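Local coordinates for protein TssK (Serratia sp. FS14, PDB 5Y0E) that probably forms part of the type VI secretion baseplate as a trimer that, as in related TssK proteins, links it to the membrane complex, at residues I60-A65 with F75-A80; F45-L50 with A64-M69. One frame throughout, in Å; residues are numbered along the deposited sequence.

Interaction 1. Residues I60-A65 with F75-A80; sequences IALNAA and FRFSGA
Ala-65 O is gripped by two groups of the strand 75-78: Phe-77 N donates a hydrogen bond at 3.0 Å, nearly in line with the carbonyl bond, and Arg-76 CA adds a CA-H...O contact at 3.4 Å. The return bond, from Ala-65 N to Phe-77 O, is 3.2 Å long and arrives tilted from the carbonyl plane. This hydrogen-bonded antiparallel pair is followed by a non-hydrogen-bonded one, Ala-64 with Ser-78, whose CB atoms lie 4.0 Å apart. Beyond it Gly-79 N bonds to Asn-63 O, 3.0 Å away, with a bent N-H...O angle of 136°; here the chain turns a corner at Asn-63.

On the other face of the hairpin, Phe-77 folds its ring back across the neighbouring strand. With CG held between the backbone N and carbonyl carbon (chi1 66°), one ring face takes Ala-65 N toward its rim. Phe-77 CZ touches Ala-65 CB at 3.6 Å, and Leu-62 CB comes to CZ from the ring edge, in plane, at 3.7 Å. Phe-75 CE1 reaches the same methyl less closely. Leu-151 of strand 142-155 meets both phenylalanine rings.

Backbone bonds therefore set the register of this beta hairpin, while aromatic and aliphatic groups make one of its faces apolar, suited to packing against a second sheet.

Interaction 2. Residues F45-L50 with A64-M69; sequences FLTLDL and AASGIM
The Phe-45 ring meets Ala-65 obliquely, with CE1 3.9 Å from the Ala-65 methyl CB, while one of its faces is covered by Leu-48 of the same strand, whose CD2 stands 3.7 Å above the plane and over the ring centre. The other branch of Leu-48, CD1, also lies 3.9 Å from Ala-65 CB, so the small methyl is shared by the ring and the leucine. Leu-48 has its CG anti to the backbone N (chi1 -173°), and the fork then spreads one methyl to each neighbour.

Along the backbone the strands run antiparallel with a classic beta bulge: Leu-46 and Thr-47 both face Ser-66. Ser-66 O accepts from Leu-46 N at 2.8 Å and, weakly, from Thr-47 N; Ser-66 N returns a bond to Thr-47 O, coming from above the carbonyl plane. Past the bulge Asp-49 N bonds to Ala-64 O at 2.8 Å, and Ala-64 N answers weakly to Asp-49 O. Phe-45 and Gly-67 form a non-hydrogen-bonded pair, with Phe-45 CA 4.2 Å from Gly-67 CA; the Phe-45 backbone occupies the side of Gly-67 on which a CB would lie.

On the face opposite the ring, the hydroxyls of Thr-47 and Ser-66 point at each other, although the modelled separation is too short for its length to be trusted. Asp-49 lies on this same polar face.

Within the fold, strand 62-68 is central, flanked by 44-50 and 74-78. Phe-45 continues toward Leu-100 of strand 96-103, Leu-166 of strand 163-174 and the loop residues Pro-188 and Met-190, whereas Leu-46 packs on Ala-37 of the second subunit.

Overall arrangement
Interactions 1 and 2 hold the two sides of strand 62-68, the middle strand of a three-stranded antiparallel sheet, and share Ala-64 and Ala-65. Both are partly buried, with one apolar face turned to strands of the six-stranded sheet and the other carrying more polar residues. Interaction 1 is a hairpin whose inward face is chiefly aromatic; interaction 2 pairs strands farther apart in sequence, includes a bulge and opposes two hydroxyls. They also join directly: Phe-75 N probably bonds Gly-67 O, and Asn-63 ND2 bonds weakly to Asp-49 OD2. Each also reaches the second subunit, interaction 1 through Arg-76 and interaction 2 through Ile-68 as well.

Interaction 1. Residues I60-A65 with F75-A80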
ATOM      1  N   ILE A  60     -36.450   6.727  -2.422  1.00 54.29           N
ATOM      2  CA  ILE A  60     -35.019   6.671  -2.678  1.00 52.24           C
ATOM      3  C   ILE A  60     -34.768   7.169  -4.092  1.00 49.09           C
ATOM      4  O   ILE A  60     -35.271   6.595  -5.058  1.00 46.35           O
ATOM      5  CB  ILE A  60     -34.481   5.250  -2.512  1.00 52.78           C
ATOM      6  CG1 ILE A  60     -34.686   4.772  -1.081  1.00 51.09           C
ATOM      7  CG2 ILE A  60     -33.025   5.220  -2.895  1.00 51.89           C
ATOM      8  CD1 ILE A  60     -34.141   5.728  -0.093  1.00 51.60           C
ATOM      9  N   ALA A  61     -33.982   8.221  -4.217  1.00 47.63           N
ATOM     10  CA  ALA A  61     -33.642   8.754  -5.519  1.00 50.35           C
ATOM     11  C   ALA A  61     -32.152   9.059  -5.596  1.00 50.77           C
ATOM     12  O   ALA A  61     -31.573   9.618  -4.665  1.00 50.31           O
ATOM     13  CB  ALA A  61     -34.453  10.005  -5.809  1.00 50.57           C
ATOM     14  N   LEU A  62     -31.544   8.720  -6.724  1.00 50.54           N
ATOM     15  CA  LEU A  62     -30.144   9.029  -6.977  1.00 49.11           C
ATOM     16  C   LEU A  62     -30.041  10.273  -7.841  1.00 49.64           C
ATOM     17  O   LEU A  62     -30.488  10.266  -8.980  1.00 51.44           O
ATOM     18  CB  LEU A  62     -29.456   7.864  -7.667  1.00 44.91           C
ATOM     19  CG  LEU A  62     -29.615   6.593  -6.871  1.00 45.87           C
ATOM     20  CD1 LEU A  62     -28.915   5.458  -7.553  1.00 43.28           C
ATOM     21  CD2 LEU A  62     -29.061   6.823  -5.499  1.00 45.16           C
ATOM     22  N   ASN A  63     -29.445  11.334  -7.300  1.00 51.91           N
ATOM     23  CA  ASN A  63     -29.101  12.488  -8.128  1.00 51.37           C
ATOM     24  C   ASN A  63     -28.186  12.087  -9.284  1.00 53.27           C
ATOM     25  O   ASN A  63     -28.408  12.477 -10.431  1.00 54.91           O
ATOM     26  CB  ASN A  63     -28.418  13.561  -7.279  1.00 52.92           C
ATOM     27  CG  ASN A  63     -29.391  14.432  -6.526  1.00 54.31           C
ATOM     28  OD1 ASN A  63     -30.493  14.698  -6.989  1.00 59.31           O
ATOM     29  ND2 ASN A  63     -28.976  14.905  -5.361  1.00 55.70           N
ATOM     30  N   ALA A  64     -27.150  11.307  -8.993  1.00 52.19           N
ATOM     31  CA  ALA A  64     -26.098  10.976  -9.938  1.00 48.26           C
ATOM     32  C   ALA A  64     -25.371   9.746  -9.425  1.00 48.37           C
ATOM     33  O   ALA A  64     -25.377   9.472  -8.227  1.00 50.02           O
ATOM     34  CB  ALA A  64     -25.122  12.138 -10.106  1.00 46.24           C
ATOM     35  N   ALA A  65     -24.740   9.016 -10.336  1.00 45.78           N
ATOM     36  CA  ALA A  65     -23.939   7.863  -9.953  1.00 45.64           C
ATOM     37  C   ALA A  65     -23.108   7.410 -11.142  1.00 45.87           C
ATOM     38  O   ALA A  65     -23.470   7.646 -12.291  1.00 47.72           O
ATOM     39  CB  ALA A  65     -24.818   6.716  -9.464  1.00 43.38           C
ATOM     40  N   PHE A  75     -21.621   2.390 -16.217  1.00 39.23           N
ATOM     41  CA  PHE A  75     -22.770   3.273 -16.241  1.00 35.68           C
ATOM     42  C   PHE A  75     -22.375   4.608 -15.656  1.00 39.96           C
ATOM     43  O   PHE A  75     -21.447   4.710 -14.861  1.00 45.66           O
ATOM     44  CB  PHE A  75     -23.969   2.714 -15.458  1.00 37.81           C
ATOM     45  CG  PHE A  75     -23.702   2.549 -13.994  1.00 40.22           C
ATOM     46  CD1 PHE A  75     -23.911   3.587 -13.120  1.00 41.48           C
ATOM     47  CD2 PHE A  75     -23.203   1.365 -13.509  1.00 38.04           C
ATOM     48  CE1 PHE A  75     -23.628   3.444 -11.806  1.00 39.43           C
ATOM     49  CE2 PHE A  75     -22.932   1.223 -12.199  1.00 38.08           C
ATOM     50  CZ  PHE A  75     -23.141   2.260 -11.342  1.00 40.42           C
ATOM     51  N   ARG A  76     -23.142   5.620 -16.031  1.00 39.84           N
ATOM     52  CA  ARG A  76     -22.950   6.983 -15.577  1.00 44.72           C
ATOM     53  C   ARG A  76     -24.235   7.737 -15.876  1.00 50.99           C
ATOM     54  O   ARG A  76     -24.749   7.647 -16.988  1.00 57.28           O
ATOM     55  CB  ARG A  76     -21.760   7.630 -16.284  1.00 49.48           C
ATOM     56  CG  ARG A  76     -21.614   9.108 -16.018  1.00 55.97           C
ATOM     57  CD  ARG A  76     -20.456   9.699 -16.804  1.00 65.88           C
ATOM     58  NE  ARG A  76     -19.276   8.847 -16.719  1.00 70.15           N
ATOM     59  CZ  ARG A  76     -18.338   8.958 -15.782  1.00 70.62           C
ATOM     60  NH1 ARG A  76     -18.432   9.897 -14.849  1.00 66.63           N
ATOM     61  NH2 ARG A  76     -17.301   8.128 -15.774  1.00 68.44           N
ATOM     62  N   PHE A  77     -24.766   8.454 -14.893  1.00 49.77           N
ATOM     63  CA  PHE A  77     -25.945   9.264 -15.138  1.00 48.12           C
ATOM     64  C   PHE A  77     -25.933  10.447 -14.197  1.00 50.68           C
ATOM     65  O   PHE A  77     -25.230  10.460 -13.192  1.00 52.21           O
ATOM     66  CB  PHE A  77     -27.247   8.466 -14.995  1.00 50.81           C
ATOM     67  CG  PHE A  77     -27.530   7.971 -13.602  1.00 52.14           C
ATOM     68  CD1 PHE A  77     -27.976   8.827 -12.610  1.00 54.37           C
ATOM     69  CD2 PHE A  77     -27.385   6.642 -13.296  1.00 51.02           C
ATOM     70  CE1 PHE A  77     -28.240   8.371 -11.346  1.00 54.68           C
ATOM     71  CE2 PHE A  77     -27.657   6.177 -12.032  1.00 52.59           C
ATOM     72  CZ  PHE A  77     -28.084   7.044 -11.056  1.00 55.99           C
ATOM     73  N   SER A  78     -26.732  11.445 -14.535  1.00 51.07           N
ATOM     74  CA  SER A  78     -26.853  12.619 -13.692  1.00 53.24           C
ATOM     75  C   SER A  78     -28.141  13.333 -14.042  1.00 57.67           C
ATOM     76  O   SER A  78     -28.564  13.350 -15.193  1.00 58.31           O
ATOM     77  CB  SER A  78     -25.676  13.562 -13.856  1.00 51.80           C
ATOM     78  OG  SER A  78     -25.912  14.736 -13.121  1.00 58.80           O
ATOM     79  N   GLY A  79     -28.768  13.910 -13.035  1.00 61.93           N
ATOM     80  CA  GLY A  79     -30.017  14.583 -13.268  1.00 60.99           C
ATOM     81  C   GLY A  79     -31.190  13.636 -13.273  1.00 61.28           C
ATOM     82  O   GLY A  79     -31.083  12.487 -13.694  1.00 56.86           O
ATOM     83  N   ALA A  80     -32.332  14.145 -12.829  1.00 64.03           N
ATOM     84  CA  ALA A  80     -33.532  13.331 -12.747  1.00 62.85           C
ATOM     85  C   ALA A  80     -33.955  12.800 -14.105  1.00 62.43           C
ATOM     86  O   ALA A  80     -34.593  11.752 -14.182  1.00 62.43           O
ATOM     87  CB  ALA A  80     -34.657  14.143 -12.121  1.00 59.77           C
TER

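Interaction 2. Residues F45-L50 with A64-M69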
ATOM      1  N   PHE A  45     -19.360   1.435  -7.192  1.00 37.03           N
ATOM      2  CA  PHE A  45     -19.547   2.842  -7.503  1.00 37.69           C
ATOM      3  C   PHE A  45     -18.229   3.583  -7.460  1.00 36.58           C
ATOM      4  O   PHE A  45     -17.411   3.368  -6.569  1.00 37.51           O
ATOM      5  CB  PHE A  45     -20.512   3.521  -6.527  1.00 37.26           C
ATOM      6  CG  PHE A  45     -21.907   3.091  -6.694  1.00 37.58           C
ATOM      7  CD1 PHE A  45     -22.703   3.667  -7.654  1.00 39.73           C
ATOM      8  CD2 PHE A  45     -22.425   2.089  -5.919  1.00 38.08           C
ATOM      9  CE1 PHE A  45     -23.980   3.254  -7.836  1.00 38.81           C
ATOM     10  CE2 PHE A  45     -23.709   1.671  -6.096  1.00 39.02           C
ATOM     11  CZ  PHE A  45     -24.486   2.255  -7.061  1.00 40.62           C
ATOM     12  N   LEU A  46     -18.044   4.459  -8.434  1.00 39.84           N
ATOM     13  CA  LEU A  46     -17.080   5.535  -8.340  1.00 38.53           C
ATOM     14  C   LEU A  46     -17.670   6.744  -7.666  1.00 39.13           C
ATOM     15  O   LEU A  46     -16.981   7.443  -6.935  1.00 39.52           O
ATOM     16  CB  LEU A  46     -16.611   5.952  -9.724  1.00 40.20           C
ATOM     17  CG  LEU A  46     -15.674   4.992 -10.391  1.00 40.97           C
ATOM     18  CD1 LEU A  46     -15.737   5.279 -11.839  1.00 43.13           C
ATOM     19  CD2 LEU A  46     -14.298   5.234  -9.838  1.00 38.81           C
ATOM     20  N   THR A  47     -18.924   7.026  -7.960  1.00 42.19           N
ATOM     21  CA  THR A  47     -19.625   8.174  -7.436  1.00 40.20           C
ATOM     22  C   THR A  47     -21.057   7.763  -7.157  1.00 42.03           C
ATOM     23  O   THR A  47     -21.604   6.877  -7.813  1.00 45.46           O
ATOM     24  CB  THR A  47     -19.588   9.360  -8.406  1.00 40.46           C
ATOM     25  OG1 THR A  47     -20.074   8.961  -9.689  1.00 42.84           O
ATOM     26  CG2 THR A  47     -18.198   9.869  -8.552  1.00 35.95           C
ATOM     27  N   LEU A  48     -21.650   8.403  -6.160  1.00 40.63           N
ATOM     28  CA  LEU A  48     -22.998   8.060  -5.725  1.00 42.99           C
ATOM     29  C   LEU A  48     -23.544   9.273  -5.005  1.00 48.15           C
ATOM     30  O   LEU A  48     -22.978   9.688  -3.997  1.00 53.04           O
ATOM     31  CB  LEU A  48     -22.990   6.842  -4.810  1.00 37.92           C
ATOM     32  CG  LEU A  48     -24.322   6.261  -4.407  1.00 37.32           C
ATOM     33  CD1 LEU A  48     -25.227   6.254  -5.587  1.00 44.57           C
ATOM     34  CD2 LEU A  48     -24.130   4.872  -3.953  1.00 38.83           C
ATOM     35  N   ASP A  49     -24.612   9.859  -5.529  1.00 49.66           N
ATOM     36  CA  ASP A  49     -25.228  11.019  -4.906  1.00 51.44           C
ATOM     37  C   ASP A  49     -26.703  10.743  -4.685  1.00 52.32           C
ATOM     38  O   ASP A  49     -27.503  10.798  -5.622  1.00 53.64           O
ATOM     39  CB  ASP A  49     -25.043  12.275  -5.739  1.00 50.87           C
ATOM     40  CG  ASP A  49     -25.531  13.515  -5.009  1.00 57.24           C
ATOM     41  OD1 ASP A  49     -25.738  13.456  -3.780  1.00 57.33           O
ATOM     42  OD2 ASP A  49     -25.711  14.559  -5.661  1.00 63.98           O
ATOM     43  N   LEU A  50     -27.061  10.481  -3.443  1.00 55.28           N
ATOM     44  CA  LEU A  50     -28.449  10.256  -3.103  1.00 55.25           C
ATOM     45  C   LEU A  50     -29.156  11.588  -2.889  1.00 56.97           C
ATOM     46  O   LEU A  50     -28.601  12.516  -2.299  1.00 57.79           O
ATOM     47  CB  LEU A  50     -28.524   9.390  -1.855  1.00 52.49           C
ATOM     48  CG  LEU A  50     -29.814   8.654  -1.619  1.00 52.10           C
ATOM     49  CD1 LEU A  50     -29.477   7.341  -0.993  1.00 48.19           C
ATOM     50  CD2 LEU A  50     -30.684   9.485  -0.707  1.00 63.54           C
ATOM     51  N   ALA A  64     -27.150  11.307  -8.993  1.00 52.19           N
ATOM     52  CA  ALA A  64     -26.098  10.976  -9.938  1.00 48.26           C
ATOM     53  C   ALA A  64     -25.371   9.746  -9.425  1.00 48.37           C
ATOM     54  O   ALA A  64     -25.377   9.472  -8.227  1.00 50.02           O
ATOM     55  CB  ALA A  64     -25.122  12.138 -10.106  1.00 46.24           C
ATOM     56  N   ALA A  65     -24.740   9.016 -10.336  1.00 45.78           N
ATOM     57  CA  ALA A  65     -23.939   7.863  -9.953  1.00 45.64           C
ATOM     58  C   ALA A  65     -23.108   7.410 -11.142  1.00 45.87           C
ATOM     59  O   ALA A  65     -23.470   7.646 -12.291  1.00 47.72           O
ATOM     60  CB  ALA A  65     -24.818   6.716  -9.464  1.00 43.38           C
ATOM     61  N   SER A  66     -21.998   6.739 -10.853  1.00 44.50           N
ATOM     62  CA  SER A  66     -21.200   6.125 -11.904  1.00 40.79           C
ATOM     63  C   SER A  66     -20.465   4.927 -11.332  1.00 41.75           C
ATOM     64  O   SER A  66     -20.178   4.871 -10.137  1.00 42.40           O
ATOM     65  CB  SER A  66     -20.220   7.118 -12.514  1.00 40.41           C
ATOM     66  OG  SER A  66     -19.392   7.675 -11.525  1.00 45.70           O
ATOM     67  N   GLY A  67     -20.166   3.975 -12.190  1.00 35.45           N
ATOM     68  CA  GLY A  67     -19.506   2.789 -11.700  1.00 35.56           C
ATOM     69  C   GLY A  67     -19.625   1.663 -12.703  1.00 36.25           C
ATOM     70  O   GLY A  67     -19.777   1.896 -13.891  1.00 38.29           O
ATOM     71  N   ILE A  68     -19.566   0.446 -12.186  1.00 36.49           N
ATOM     72  CA  ILE A  68     -19.605  -0.764 -12.985  1.00 37.23           C
ATOM     73  C   ILE A  68     -20.469  -1.803 -12.284  1.00 40.46           C
ATOM     74  O   ILE A  68     -20.307  -2.052 -11.088  1.00 41.39           O
ATOM     75  CB  ILE A  68     -18.188  -1.306 -13.225  1.00 38.29           C
ATOM     76  CG1 ILE A  68     -17.497  -0.463 -14.281  1.00 40.83           C
ATOM     77  CG2 ILE A  68     -18.238  -2.720 -13.704  1.00 39.48           C
ATOM     78  CD1 ILE A  68     -16.059  -0.327 -14.065  1.00 43.75           C
ATOM     79  N   MET A  69     -21.366  -2.411 -13.024  1.00 40.69           N
ATOM     80  CA  MET A  69     -22.242  -3.421 -12.490  1.00 41.28           C
ATOM     81  C   MET A  69     -21.513  -4.746 -12.394  1.00 42.50           C
ATOM     82  O   MET A  69     -20.475  -4.943 -13.016  1.00 43.52           O
ATOM     83  CB  MET A  69     -23.474  -3.556 -13.373  1.00 42.21           C
ATOM     84  CG  MET A  69     -24.296  -2.280 -13.447  1.00 43.71           C
ATOM     85  SD  MET A  69     -25.016  -1.735 -11.875  1.00 46.53           S
ATOM     86  CE  MET A  69     -26.104  -3.079 -11.563  1.00 40.94           C
TER